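Local coordinates for Non-structural protein (Porcine reproductive and respiratory syndrome virus, PDB 3IFU) that acts as a zinc-binding, papain-like cysteine protease at the start of the viral replicase polyprotein and probably inhibits host interferon-beta production, at residues Leu37-Pro42 / Phe50-Glu55; Ala14-Ala19 / Ser30-Leu35; Ala155-Thr160 / Glu171-Phe176; Gly139-Ser144 / Asp149-Gly154. One frame throughout, in Å; residues are numbered along the deposited sequence.

The four contacts fall into two groups on opposite sides of the chain's centre. Contacts 1 and 2 lie toward the N-terminal end, around the zinc finger, and touch each other; contact 2 is buried beside the four-cysteine zinc site, whereas contact 1 lies at the surface. Each turns on an arginine: Arg52 is held by apolar packing, Arg32 by hydrogen bonds to backbone carbonyls. Contacts 3 and 4 belong to the protease region and share its antiparallel sheet, in which strands 157-160 and 140-142 are neighbours. Contact 3 is an aromatic and proline surface contact, while contact 4, partly buried, combines a CH-pi contact with a water bridge. Asp149 of contact 4 also touches Ala19 of contact 2.

Contact 1. Residues Leu37-Pro42 / Phe50-Glu55; sequences LNLQVP and FYRPEE
Arg52 reaches from segment 50-55 across Leu39 and Val41, and almost every carbon of its chain finds something to lie against. CB starts the contact at 4.0 Å from Val41 CG2. That same methyl lies closer to the next atom, 3.5 Å from Arg52 CG, and it is this branch of the valine, set anti to the carbonyl carbon of Val41, that does the touching. From here the leucine joins the valine: Leu39 O runs beside the chain, 3.3 Å from Arg52 CG and 3.0 Å from Arg52 CD. Arg52 CD also packs 3.6 Å from Leu39 CB, and Leu39 CD2 closes on Arg52 NE at the same separation of 3.6 Å, the leucine and arginine side chains lying roughly at right angles. The arginine holds this course because its CG is anti to the backbone N (chi1 -169°) and the chain stays extended as far as NE.

The two segments are the limbs of an irregular hairpin-like loop with no regular strand, within the long connection between strand 23-25 and helix 81-87; segment 37-42 belongs to the N-terminal zinc-finger region. A backbone hydrogen bond between Val41 and Gly48 ties the loop further round the turn, and one between Arg52 and Pro12 joins it to the N-terminal stretch. Beyond CD, Arg52 NE comes within 2.9 Å of Leu39 O, but the angle is too poor for a hydrogen bond, and the carbonyl approaches the guanidinium obliquely. The in-plane edge of that group is met by Leu39 CA instead. The same Val41 CG2 also reaches the proline ring, 4.0 Å from Pro53 CD.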
loop_
_atom_site.group_PDB
_atom_site.type_symbol
_atom_site.label_atom_id
_atom_site.label_comp_id
_atom_site.label_asym_id
_atom_site.label_seq_id
_atom_site.Cartn_x
_atom_site.Cartn_y
_atom_site.Cartn_z
ATOM N N LEU A 37 9.179 -29.387 2.572
ATOM C CA LEU A 37 8.271 -30.542 2.553
ATOM C C LEU A 37 8.617 -31.517 3.677
ATOM O O LEU A 37 7.771 -32.290 4.128
ATOM C CB LEU A 37 8.337 -31.267 1.201
ATOM C CG LEU A 37 7.700 -32.661 1.100
ATOM C CD1 LEU A 37 6.197 -32.585 1.359
ATOM C CD2 LEU A 37 7.976 -33.242 -0.283
ATOM N N ASN A 38 9.870 -31.475 4.116
ATOM C CA ASN A 38 10.340 -32.325 5.199
ATOM C C ASN A 38 9.986 -31.605 6.484
ATOM O O ASN A 38 9.812 -32.216 7.540
ATOM C CB ASN A 38 11.853 -32.492 5.113
ATOM C CG ASN A 38 12.287 -33.169 3.836
ATOM O OD1 ASN A 38 11.982 -34.342 3.610
ATOM N ND2 ASN A 38 13.002 -32.434 2.987
ATOM N N LEU A 39 9.887 -30.286 6.370
ATOM C CA LEU A 39 9.550 -29.426 7.491
ATOM C C LEU A 39 8.070 -29.063 7.413
ATOM O O LEU A 39 7.432 -28.801 8.432
ATOM C CB LEU A 39 10.415 -28.163 7.446
ATOM C CG LEU A 39 11.916 -28.375 7.671
ATOM C CD1 LEU A 39 12.687 -27.148 7.228
ATOM C CD2 LEU A 39 12.175 -28.677 9.143
ATOM N N GLN A 40 7.531 -29.059 6.196
ATOM C CA GLN A 40 6.128 -28.736 5.975
ATOM C C GLN A 40 5.247 -29.418 7.010
ATOM O O GLN A 40 5.498 -30.557 7.398
ATOM C CB GLN A 40 5.697 -29.161 4.568
ATOM C CG GLN A 40 6.153 -28.222 3.455
ATOM C CD GLN A 40 5.766 -28.723 2.073
ATOM O OE1 GLN A 40 4.872 -29.562 1.934
ATOM N NE2 GLN A 40 6.429 -28.201 1.042
ATOM N N VAL A 41 4.218 -28.703 7.457
ATOM C CA VAL A 41 3.279 -29.211 8.450
ATOM C C VAL A 41 1.929 -29.435 7.775
ATOM O O VAL A 41 1.066 -28.559 7.773
ATOM C CB VAL A 41 3.117 -28.213 9.621
ATOM C CG1 VAL A 41 2.141 -28.753 10.644
ATOM C CG2 VAL A 41 4.463 -27.960 10.271
ATOM N N PRO A 42 1.733 -30.627 7.193
ATOM C CA PRO A 42 0.502 -31.010 6.494
ATOM C C PRO A 42 -0.790 -30.568 7.163
ATOM O O PRO A 42 -1.757 -30.223 6.484
ATOM C CB PRO A 42 0.619 -32.526 6.410
ATOM C CG PRO A 42 2.100 -32.719 6.222
ATOM C CD PRO A 42 2.679 -31.761 7.247
ATOM N N PHE A 50 4.749 -23.009 4.394
ATOM C CA PHE A 50 5.748 -21.986 4.681
ATOM C C PHE A 50 6.066 -21.859 6.168
ATOM O O PHE A 50 7.199 -21.551 6.547
ATOM C CB PHE A 50 5.278 -20.612 4.191
ATOM C CG PHE A 50 4.917 -20.559 2.734
ATOM C CD1 PHE A 50 3.666 -20.981 2.296
ATOM C CD2 PHE A 50 5.804 -20.027 1.805
ATOM C CE1 PHE A 50 3.300 -20.866 0.950
ATOM C CE2 PHE A 50 5.449 -19.908 0.459
ATOM C CZ PHE A 50 4.195 -20.327 0.031
ATOM N N TYR A 51 5.058 -22.092 7.002
ATOM C CA TYR A 51 5.190 -21.959 8.445
ATOM C C TYR A 51 5.135 -23.270 9.225
ATOM O O TYR A 51 4.179 -24.032 9.122
ATOM C CB TYR A 51 4.092 -21.029 8.946
ATOM C CG TYR A 51 3.986 -20.913 10.442
ATOM C CD1 TYR A 51 4.979 -20.283 11.183
ATOM C CD2 TYR A 51 2.867 -21.393 11.114
ATOM C CE1 TYR A 51 4.857 -20.122 12.557
ATOM C CE2 TYR A 51 2.736 -21.242 12.487
ATOM C CZ TYR A 51 3.733 -20.603 13.203
ATOM O OH TYR A 51 3.594 -20.423 14.559
ATOM N N ARG A 52 6.168 -23.503 10.027
ATOM C CA ARG A 52 6.276 -24.697 10.856
ATOM C C ARG A 52 6.391 -24.213 12.298
ATOM O O ARG A 52 7.470 -23.812 12.736
ATOM C CB ARG A 52 7.538 -25.475 10.475
ATOM C CG ARG A 52 7.652 -26.875 11.067
ATOM C CD ARG A 52 8.990 -27.507 10.677
ATOM N NE ARG A 52 9.029 -28.952 10.899
ATOM C CZ ARG A 52 8.726 -29.546 12.051
ATOM N NH1 ARG A 52 8.357 -28.826 13.104
ATOM N NH2 ARG A 52 8.795 -30.867 12.151
ATOM N N PRO A 53 5.285 -24.245 13.058
ATOM C CA PRO A 53 5.315 -23.791 14.451
ATOM C C PRO A 53 6.334 -24.528 15.320
ATOM O O PRO A 53 6.993 -25.467 14.873
ATOM C CB PRO A 53 3.880 -24.010 14.915
ATOM C CG PRO A 53 3.469 -25.206 14.133
ATOM C CD PRO A 53 4.002 -24.897 12.755
ATOM N N GLU A 54 6.456 -24.092 16.567
ATOM C CA GLU A 54 7.395 -24.684 17.510
ATOM C C GLU A 54 6.847 -25.885 18.262
ATOM O O GLU A 54 7.585 -26.820 18.577
ATOM C CB GLU A 54 7.842 -23.628 18.524
ATOM C CG GLU A 54 9.084 -22.878 18.110
ATOM C CD GLU A 54 10.311 -23.772 18.108
ATOM O OE1 GLU A 54 10.147 -25.005 18.271
ATOM O OE2 GLU A 54 11.432 -23.239 17.941
ATOM N N GLU A 55 5.550 -25.852 18.546
ATOM C CA GLU A 55 4.910 -26.916 19.297
ATOM C C GLU A 55 3.540 -27.277 18.703
ATOM O O GLU A 55 3.389 -27.287 17.484
ATOM C CB GLU A 55 4.793 -26.461 20.745
ATOM C CG GLU A 55 6.107 -26.130 21.399
ATOM C CD GLU A 55 5.942 -25.829 22.868
ATOM O OE1 GLU A 55 6.963 -25.613 23.544
ATOM O OE2 GLU A 55 4.788 -25.813 23.346
#

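Contact 2. Residues Ala14-Ala19 / Ser30-Leu35; sequences ARVFVA and SARSLL
Arg32 NH2 is gripped by two backbone carbonyls, that of Ala14 across the contact and that of Phe50 from contact 1. The bond to Ala14 O measures 2.5 Å, with an N-H...O angle of 153°; the separation is shorter than usual and its exact value is doubtful. NH2 lies in the carbonyl plane of Ala14, at a C=O...N angle of 157°, while the oxygen is tilted 16° out of the guanidinium plane. Val16 supplies the apolar half of the contact. Its CG2 lies over the middle of one face of the guanidinium, 3.5 Å from Arg32 CZ, a methyl carbon against the flat group, while Ala14 occupies the edge. Bends at chi2 and chi3 fold the arginine back to this position in place of an extended reach, and Ala14 CB touches from the side, 4.0 Å from Arg32 NH1.

The site belongs to the N-terminal zinc finger, in which Cys8, Cys10, Cys25 and Cys28 hold a zinc ion. The nearest atom of the Arg32 side chain is about 4 Å from the metal, and it touches Cys25 and Cys8. A positive group here would probably offset the negative charge of a four-thiolate zinc centre. Arg32 thus spans from the cysteines to Ala14, just before strand 16-18, and to Val16 on it. Strand 16-18 pairs antiparallel with 23-25, Arg32 forms a backbone bond with Val23, and Phe17 and Arg15 lean on Met98 and Tyr106 of helix 94-108.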
loop_
_atom_site.group_PDB
_atom_site.type_symbol
_atom_site.label_atom_id
_atom_site.label_comp_id
_atom_site.label_asym_id
_atom_site.label_seq_id
_atom_site.Cartn_x
_atom_site.Cartn_y
_atom_site.Cartn_z
ATOM N N ALA A 14 9.107 -18.858 12.355
ATOM C CA ALA A 14 8.833 -17.427 12.331
ATOM C C ALA A 14 7.535 -17.244 11.543
ATOM O O ALA A 14 7.454 -17.641 10.378
ATOM C CB ALA A 14 9.969 -16.693 11.644
ATOM N N ARG A 15 6.525 -16.646 12.171
ATOM C CA ARG A 15 5.233 -16.445 11.512
ATOM C C ARG A 15 5.263 -15.750 10.147
ATOM O O ARG A 15 6.188 -15.002 9.804
ATOM C CB ARG A 15 4.269 -15.713 12.445
ATOM C CG ARG A 15 3.929 -16.524 13.683
ATOM C CD ARG A 15 2.873 -15.851 14.521
ATOM N NE ARG A 15 2.701 -16.512 15.810
ATOM C CZ ARG A 15 3.576 -16.439 16.807
ATOM N NH1 ARG A 15 3.340 -17.070 17.947
ATOM N NH2 ARG A 15 4.685 -15.729 16.661
ATOM N N VAL A 16 4.209 -16.001 9.383
ATOM C CA VAL A 16 4.075 -15.481 8.039
ATOM C C VAL A 16 2.805 -14.658 7.812
ATOM O O VAL A 16 1.810 -14.820 8.519
ATOM C CB VAL A 16 4.105 -16.671 7.041
ATOM C CG1 VAL A 16 3.505 -16.267 5.716
ATOM C CG2 VAL A 16 5.542 -17.156 6.857
ATOM N N PHE A 17 2.853 -13.766 6.827
ATOM C CA PHE A 17 1.697 -12.952 6.458
ATOM C C PHE A 17 1.651 -12.888 4.938
ATOM O O PHE A 17 2.640 -13.184 4.277
ATOM C CB PHE A 17 1.777 -11.545 7.085
ATOM C CG PHE A 17 2.888 -10.670 6.549
ATOM C CD1 PHE A 17 2.707 -9.909 5.391
ATOM C CD2 PHE A 17 4.100 -10.555 7.243
ATOM C CE1 PHE A 17 3.717 -9.040 4.937
ATOM C CE2 PHE A 17 5.110 -9.696 6.798
ATOM C CZ PHE A 17 4.917 -8.934 5.644
ATOM N N VAL A 18 0.501 -12.535 4.379
ATOM C CA VAL A 18 0.363 -12.457 2.931
ATOM C C VAL A 18 -0.006 -11.048 2.461
ATOM O O VAL A 18 -0.978 -10.457 2.935
ATOM C CB VAL A 18 -0.699 -13.461 2.438
ATOM C CG1 VAL A 18 -0.701 -13.534 0.927
ATOM C CG2 VAL A 18 -0.418 -14.818 3.026
ATOM N N ALA A 19 0.799 -10.512 1.545
ATOM C CA ALA A 19 0.591 -9.179 0.969
ATOM C C ALA A 19 0.534 -9.396 -0.537
ATOM O O ALA A 19 1.439 -9.996 -1.125
ATOM C CB ALA A 19 1.736 -8.251 1.334
ATOM N N SER A 30 11.003 -10.205 4.653
ATOM C CA SER A 30 11.527 -10.663 3.374
ATOM C C SER A 30 10.639 -11.779 2.856
ATOM O O SER A 30 10.031 -12.505 3.646
ATOM C CB SER A 30 12.955 -11.176 3.537
ATOM O OG SER A 30 13.800 -10.161 4.054
ATOM N N ALA A 31 10.560 -11.913 1.534
ATOM C CA ALA A 31 9.745 -12.955 0.910
ATOM C C ALA A 31 10.092 -14.336 1.460
ATOM O O ALA A 31 11.257 -14.643 1.694
ATOM C CB ALA A 31 9.938 -12.934 -0.600
ATOM N N ARG A 32 9.077 -15.166 1.661
ATOM C CA ARG A 32 9.282 -16.512 2.185
ATOM C C ARG A 32 9.149 -17.603 1.135
ATOM O O ARG A 32 8.136 -17.696 0.442
ATOM C CB ARG A 32 8.293 -16.787 3.316
ATOM C CG ARG A 32 8.925 -16.744 4.684
ATOM C CD ARG A 32 9.584 -18.061 5.021
ATOM N NE ARG A 32 8.884 -18.725 6.117
ATOM C CZ ARG A 32 8.813 -18.250 7.357
ATOM N NH1 ARG A 32 9.400 -17.105 7.672
ATOM N NH2 ARG A 32 8.152 -18.919 8.285
ATOM N N SER A 33 10.177 -18.435 1.030
ATOM C CA SER A 33 10.172 -19.537 0.079
ATOM C C SER A 33 9.344 -20.702 0.606
ATOM O O SER A 33 8.891 -20.695 1.749
ATOM C CB SER A 33 11.600 -20.020 -0.199
ATOM O OG SER A 33 12.297 -19.118 -1.042
ATOM N N LEU A 34 9.144 -21.700 -0.244
ATOM C CA LEU A 34 8.392 -22.882 0.138
ATOM C C LEU A 34 9.220 -23.696 1.109
ATOM O O LEU A 34 10.436 -23.803 0.960
ATOM C CB LEU A 34 8.080 -23.731 -1.090
ATOM C CG LEU A 34 6.929 -23.249 -1.968
ATOM C CD1 LEU A 34 6.995 -23.920 -3.337
ATOM C CD2 LEU A 34 5.618 -23.546 -1.260
ATOM N N LEU A 35 8.558 -24.263 2.106
ATOM C CA LEU A 35 9.237 -25.085 3.092
ATOM C C LEU A 35 9.595 -26.429 2.439
ATOM O O LEU A 35 8.819 -26.965 1.644
ATOM C CB LEU A 35 8.322 -25.285 4.299
ATOM C CG LEU A 35 8.987 -25.135 5.667
ATOM C CD1 LEU A 35 9.820 -23.861 5.718
ATOM C CD2 LEU A 35 7.908 -25.112 6.737
#

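Contact 3. Residues Ala155-Thr160 / Glu171-Phe176; sequences ATHVLT and EDFCPF
His157 and Phe173 meet as a T-shaped, edge-to-face pair, the edge of the phenylalanine turned toward the face of the imidazole. The histidine stands on strand 157-160 of the four-stranded antiparallel sheet of this papain-like protease, at a classic beta bulge in which Thr156 and His157 both face Ala142. Phe173 comes from the loop that follows the strand. The two rings are inclined at 59°, so the T is tilted, and their centroids are 5.0 Å apart. Phe173 CE2 stands over the centre of the imidazole, and CZ beside it makes the closest approach, 3.6 Å from His157 NE2. The phenylalanine reaches it with CG anti to its backbone nitrogen (chi1 -176°), crossing the histidine at about a right angle.

Pro175 forms the second half of the contact. It approaches the imidazole obliquely, touching CB, CG and CD2 of the histidine where Phe173 CZ is nearest NE2, and Pro175 CB is 3.7 Å from His157 CD2. Around the pair, His157 ND1 makes a weak hydrogen bond to Tyr129 O, and both His157 and Pro175 rest on Trp128 of the neighbouring strand 127-130. Phe173 also receives Lys169 as a cation-pi partner. The tightest point is apolar: Pro175 CG lies 3.3 Å from His157 CB, just where the side chain leaves the strand.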
loop_
_atom_site.group_PDB
_atom_site.type_symbol
_atom_site.label_atom_id
_atom_site.label_comp_id
_atom_site.label_asym_id
_atom_site.label_seq_id
_atom_site.Cartn_x
_atom_site.Cartn_y
_atom_site.Cartn_z
ATOM N N ALA A 155 -16.586 -8.249 -1.673
ATOM C CA ALA A 155 -16.235 -7.313 -0.602
ATOM C C ALA A 155 -17.236 -6.155 -0.538
ATOM O O ALA A 155 -17.649 -5.624 -1.565
ATOM C CB ALA A 155 -14.821 -6.781 -0.809
ATOM N N THR A 156 -17.618 -5.767 0.674
ATOM C CA THR A 156 -18.580 -4.689 0.859
ATOM C C THR A 156 -18.012 -3.549 1.692
ATOM O O THR A 156 -18.545 -2.442 1.679
ATOM C CB THR A 156 -19.854 -5.198 1.569
ATOM O OG1 THR A 156 -19.539 -5.526 2.925
ATOM C CG2 THR A 156 -20.393 -6.443 0.879
ATOM N N HIS A 157 -16.933 -3.816 2.417
ATOM C CA HIS A 157 -16.328 -2.790 3.255
ATOM C C HIS A 157 -14.812 -2.753 3.191
ATOM O O HIS A 157 -14.161 -3.754 2.900
ATOM C CB HIS A 157 -16.770 -2.989 4.703
ATOM C CG HIS A 157 -18.242 -2.824 4.900
ATOM N ND1 HIS A 157 -18.847 -1.588 4.959
ATOM C CD2 HIS A 157 -19.239 -3.737 4.963
ATOM C CE1 HIS A 157 -20.155 -1.747 5.044
ATOM N NE2 HIS A 157 -20.419 -3.041 5.047
ATOM N N VAL A 158 -14.256 -1.578 3.460
ATOM C CA VAL A 158 -12.813 -1.407 3.460
ATOM C C VAL A 158 -12.399 -0.676 4.728
ATOM O O VAL A 158 -12.966 0.354 5.080
ATOM C CB VAL A 158 -12.336 -0.619 2.229
ATOM C CG1 VAL A 158 -12.979 0.755 2.206
ATOM C CG2 VAL A 158 -10.813 -0.517 2.236
ATOM N N LEU A 159 -11.415 -1.240 5.418
ATOM C CA LEU A 159 -10.890 -0.676 6.654
ATOM C C LEU A 159 -9.649 0.141 6.307
ATOM O O LEU A 159 -8.659 -0.400 5.798
ATOM C CB LEU A 159 -10.520 -1.806 7.615
ATOM C CG LEU A 159 -9.859 -1.459 8.948
ATOM C CD1 LEU A 159 -10.827 -0.686 9.821
ATOM C CD2 LEU A 159 -9.423 -2.748 9.645
ATOM N N THR A 160 -9.697 1.443 6.566
ATOM C CA THR A 160 -8.548 2.278 6.260
ATOM C C THR A 160 -8.370 3.420 7.244
ATOM O O THR A 160 -9.313 3.850 7.902
ATOM C CB THR A 160 -8.650 2.859 4.834
ATOM O OG1 THR A 160 -7.452 3.577 4.520
ATOM C CG2 THR A 160 -9.844 3.800 4.726
ATOM N N GLU A 171 -17.925 3.069 15.660
ATOM C CA GLU A 171 -16.925 2.134 16.148
ATOM C C GLU A 171 -17.443 0.770 16.587
ATOM O O GLU A 171 -16.656 -0.136 16.842
ATOM C CB GLU A 171 -16.104 2.760 17.268
ATOM C CG GLU A 171 -16.887 3.378 18.379
ATOM C CD GLU A 171 -15.973 4.094 19.350
ATOM O OE1 GLU A 171 -15.004 3.457 19.827
ATOM O OE2 GLU A 171 -16.219 5.290 19.630
ATOM N N ASP A 172 -18.756 0.612 16.678
ATOM C CA ASP A 172 -19.298 -0.683 17.073
ATOM C C ASP A 172 -19.463 -1.589 15.849
ATOM O O ASP A 172 -19.679 -2.794 15.985
ATOM C CB ASP A 172 -20.650 -0.529 17.798
ATOM C CG ASP A 172 -21.280 0.846 17.597
ATOM O OD1 ASP A 172 -20.743 1.839 18.141
ATOM O OD2 ASP A 172 -22.314 0.936 16.896
ATOM N N PHE A 173 -19.332 -1.007 14.659
ATOM C CA PHE A 173 -19.489 -1.756 13.422
ATOM C C PHE A 173 -18.272 -2.549 12.963
ATOM O O PHE A 173 -17.127 -2.097 13.073
ATOM C CB PHE A 173 -19.900 -0.830 12.274
ATOM C CG PHE A 173 -20.169 -1.557 10.992
ATOM C CD1 PHE A 173 -21.419 -2.111 10.746
ATOM C CD2 PHE A 173 -19.152 -1.758 10.061
ATOM C CE1 PHE A 173 -21.655 -2.857 9.596
ATOM C CE2 PHE A 173 -19.380 -2.508 8.901
ATOM C CZ PHE A 173 -20.635 -3.059 8.673
ATOM N N CYS A 174 -18.556 -3.731 12.423
ATOM C CA CYS A 174 -17.552 -4.638 11.881
ATOM C C CYS A 174 -18.285 -5.492 10.850
ATOM O O CYS A 174 -19.255 -6.163 11.181
ATOM C CB CYS A 174 -16.964 -5.534 12.977
ATOM S SG CYS A 174 -15.602 -6.607 12.413
ATOM N N PRO A 175 -17.834 -5.476 9.589
ATOM C CA PRO A 175 -18.466 -6.252 8.516
ATOM C C PRO A 175 -18.664 -7.737 8.809
ATOM O O PRO A 175 -19.551 -8.374 8.249
ATOM C CB PRO A 175 -17.522 -6.033 7.334
ATOM C CG PRO A 175 -16.982 -4.661 7.595
ATOM C CD PRO A 175 -16.681 -4.719 9.074
ATOM N N PHE A 176 -17.845 -8.282 9.698
ATOM C CA PHE A 176 -17.909 -9.706 10.004
ATOM C C PHE A 176 -17.871 -10.041 11.493
ATOM O O PHE A 176 -17.582 -9.187 12.337
ATOM C CB PHE A 176 -16.743 -10.406 9.311
ATOM C CG PHE A 176 -15.409 -9.781 9.622
ATOM C CD1 PHE A 176 -14.757 -10.057 10.818
ATOM C CD2 PHE A 176 -14.828 -8.876 8.739
ATOM C CE1 PHE A 176 -13.548 -9.440 11.128
ATOM C CE2 PHE A 176 -13.622 -8.254 9.043
ATOM C CZ PHE A 176 -12.981 -8.536 10.237
#

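Contact 4. Residues Gly139-Ser144 / Asp149-Gly154; sequences GVYANS and DKPFPG
The ring of Tyr141 carries Pro151 on one face, a CH-pi contact in which Pro151 CG lies 3.6 Å from the ring centroid and 23° off the normal. The proline is displaced toward the rim, so its CG comes to 3.3 Å from Tyr141 CE1. At the ring edge, near its plane, Asp149 O stands 3.8 Å from Tyr141 CE2, and the Lys150 carbonyl carbon touches the ring obliquely. Phe152 has a polar border instead: Tyr141 O and Lys150 O both lie at its edge in plane, the former 3.6 Å from Phe152 CE1. With its CG between the backbone N and the carbonyl carbon (chi1 62°), this ring turns back to the strand, where CZ reaches Ala142 CA.

Segment 139-144 holds the first strand of a beta hairpin of the protease sheet, 140-142, paired antiparallel with 147-148, and 149-154 follows the second. There the chain doubles back, and 149-154 runs in nearly the same direction as 139-143, 28° away. His146, which with Cys70, Cys76 and Met180 holds the second zinc ion, lies in this hairpin, its side chain about 4 Å from that of Asn143 at the nearest atoms.

At the start of the pair a CA-H...O contact joins Asp149 CA to Gly139 O at 3.3 Å. A water bridges the same ends of the segments: it accepts from Gly139 N at 2.9 Å and donates to Asp149 O at 2.9 Å. The Asp149 carboxylate turns elsewhere, its OD2 bonded to Glu20 N. At the far end Asn143 CB meets Gly154 O.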
loop_
_atom_site.group_PDB
_atom_site.type_symbol
_atom_site.label_atom_id
_atom_site.label_comp_id
_atom_site.label_asym_id
_atom_site.label_seq_id
_atom_site.Cartn_x
_atom_site.Cartn_y
_atom_site.Cartn_z
ATOM N N GLY A 139 -5.056 -1.494 2.890
ATOM C CA GLY A 139 -6.340 -1.620 3.544
ATOM C C GLY A 139 -6.790 -3.056 3.669
ATOM O O GLY A 139 -6.168 -3.980 3.148
ATOM N N VAL A 140 -7.875 -3.244 4.398
ATOM C CA VAL A 140 -8.429 -4.568 4.568
ATOM C C VAL A 140 -9.814 -4.515 3.956
ATOM O O VAL A 140 -10.663 -3.753 4.393
ATOM C CB VAL A 140 -8.527 -4.957 6.063
ATOM C CG1 VAL A 140 -9.066 -6.376 6.198
ATOM C CG2 VAL A 140 -7.156 -4.859 6.713
ATOM N N TYR A 141 -10.017 -5.300 2.905
ATOM C CA TYR A 141 -11.304 -5.360 2.236
ATOM C C TYR A 141 -12.026 -6.523 2.855
ATOM O O TYR A 141 -11.397 -7.511 3.215
ATOM C CB TYR A 141 -11.094 -5.562 0.741
ATOM C CG TYR A 141 -10.473 -4.343 0.114
ATOM C CD1 TYR A 141 -11.256 -3.411 -0.560
ATOM C CD2 TYR A 141 -9.109 -4.072 0.272
ATOM C CE1 TYR A 141 -10.703 -2.235 -1.057
ATOM C CE2 TYR A 141 -8.547 -2.897 -0.223
ATOM C CZ TYR A 141 -9.350 -1.980 -0.884
ATOM O OH TYR A 141 -8.817 -0.803 -1.353
ATOM N N ALA A 142 -13.343 -6.418 2.992
ATOM C CA ALA A 142 -14.074 -7.498 3.629
ATOM C C ALA A 142 -15.563 -7.523 3.367
ATOM O O ALA A 142 -16.129 -6.605 2.779
ATOM C CB ALA A 142 -13.831 -7.436 5.138
ATOM N N ASN A 143 -16.177 -8.615 3.805
ATOM C CA ASN A 143 -17.616 -8.811 3.742
ATOM C C ASN A 143 -17.929 -9.540 5.042
ATOM O O ASN A 143 -17.152 -9.439 5.990
ATOM C CB ASN A 143 -18.059 -9.593 2.483
ATOM C CG ASN A 143 -17.460 -10.988 2.374
ATOM O OD1 ASN A 143 -17.526 -11.605 1.309
ATOM N ND2 ASN A 143 -16.891 -11.495 3.456
ATOM N N SER A 144 -19.032 -10.273 5.104
ATOM C CA SER A 144 -19.402 -10.956 6.340
ATOM C C SER A 144 -18.663 -12.260 6.665
ATOM O O SER A 144 -18.817 -12.806 7.759
ATOM C CB SER A 144 -20.915 -11.203 6.355
ATOM O OG SER A 144 -21.315 -12.036 5.278
ATOM N N ASP A 149 -6.285 -8.026 1.597
ATOM C CA ASP A 149 -5.553 -6.768 1.583
ATOM C C ASP A 149 -5.805 -6.040 0.260
ATOM O O ASP A 149 -5.317 -4.938 0.025
ATOM C CB ASP A 149 -4.058 -7.026 1.811
ATOM C CG ASP A 149 -3.399 -7.750 0.655
ATOM O OD1 ASP A 149 -3.940 -8.771 0.180
ATOM O OD2 ASP A 149 -2.319 -7.294 0.229
ATOM N N LYS A 150 -6.596 -6.671 -0.595
ATOM C CA LYS A 150 -6.948 -6.103 -1.891
ATOM C C LYS A 150 -8.433 -6.345 -2.153
ATOM O O LYS A 150 -9.031 -7.252 -1.578
ATOM C CB LYS A 150 -6.099 -6.743 -2.998
ATOM C CG LYS A 150 -4.670 -6.210 -3.073
ATOM C CD LYS A 150 -4.655 -4.774 -3.596
ATOM C CE LYS A 150 -3.243 -4.246 -3.829
ATOM N NZ LYS A 150 -2.488 -4.075 -2.555
ATOM N N PRO A 151 -9.051 -5.520 -3.010
ATOM C CA PRO A 151 -10.473 -5.663 -3.333
ATOM C C PRO A 151 -10.751 -7.025 -3.950
ATOM O O PRO A 151 -9.863 -7.630 -4.552
ATOM C CB PRO A 151 -10.713 -4.536 -4.334
ATOM C CG PRO A 151 -9.693 -3.522 -3.964
ATOM C CD PRO A 151 -8.476 -4.369 -3.723
ATOM N N PHE A 152 -11.976 -7.508 -3.791
ATOM C CA PHE A 152 -12.362 -8.790 -4.364
ATOM C C PHE A 152 -13.861 -8.860 -4.621
ATOM O O PHE A 152 -14.641 -8.128 -4.015
ATOM C CB PHE A 152 -11.926 -9.967 -3.463
ATOM C CG PHE A 152 -12.550 -9.977 -2.080
ATOM C CD1 PHE A 152 -11.920 -9.342 -1.009
ATOM C CD2 PHE A 152 -13.744 -10.669 -1.840
ATOM C CE1 PHE A 152 -12.463 -9.401 0.283
ATOM C CE2 PHE A 152 -14.306 -10.738 -0.551
ATOM C CZ PHE A 152 -13.666 -10.106 0.513
ATOM N N PRO A 153 -14.280 -9.727 -5.549
ATOM C CA PRO A 153 -15.702 -9.874 -5.863
ATOM C C PRO A 153 -16.460 -10.264 -4.595
ATOM O O PRO A 153 -16.231 -11.338 -4.038
ATOM C CB PRO A 153 -15.704 -10.992 -6.901
ATOM C CG PRO A 153 -14.404 -10.775 -7.615
ATOM C CD PRO A 153 -13.458 -10.540 -6.459
ATOM N N GLY A 154 -17.352 -9.392 -4.139
ATOM C CA GLY A 154 -18.104 -9.684 -2.935
ATOM C C GLY A 154 -17.827 -8.716 -1.798
ATOM O O GLY A 154 -18.733 -8.395 -1.034
HETATM O O HOH W 1 -3.351 -3.346 1.435
#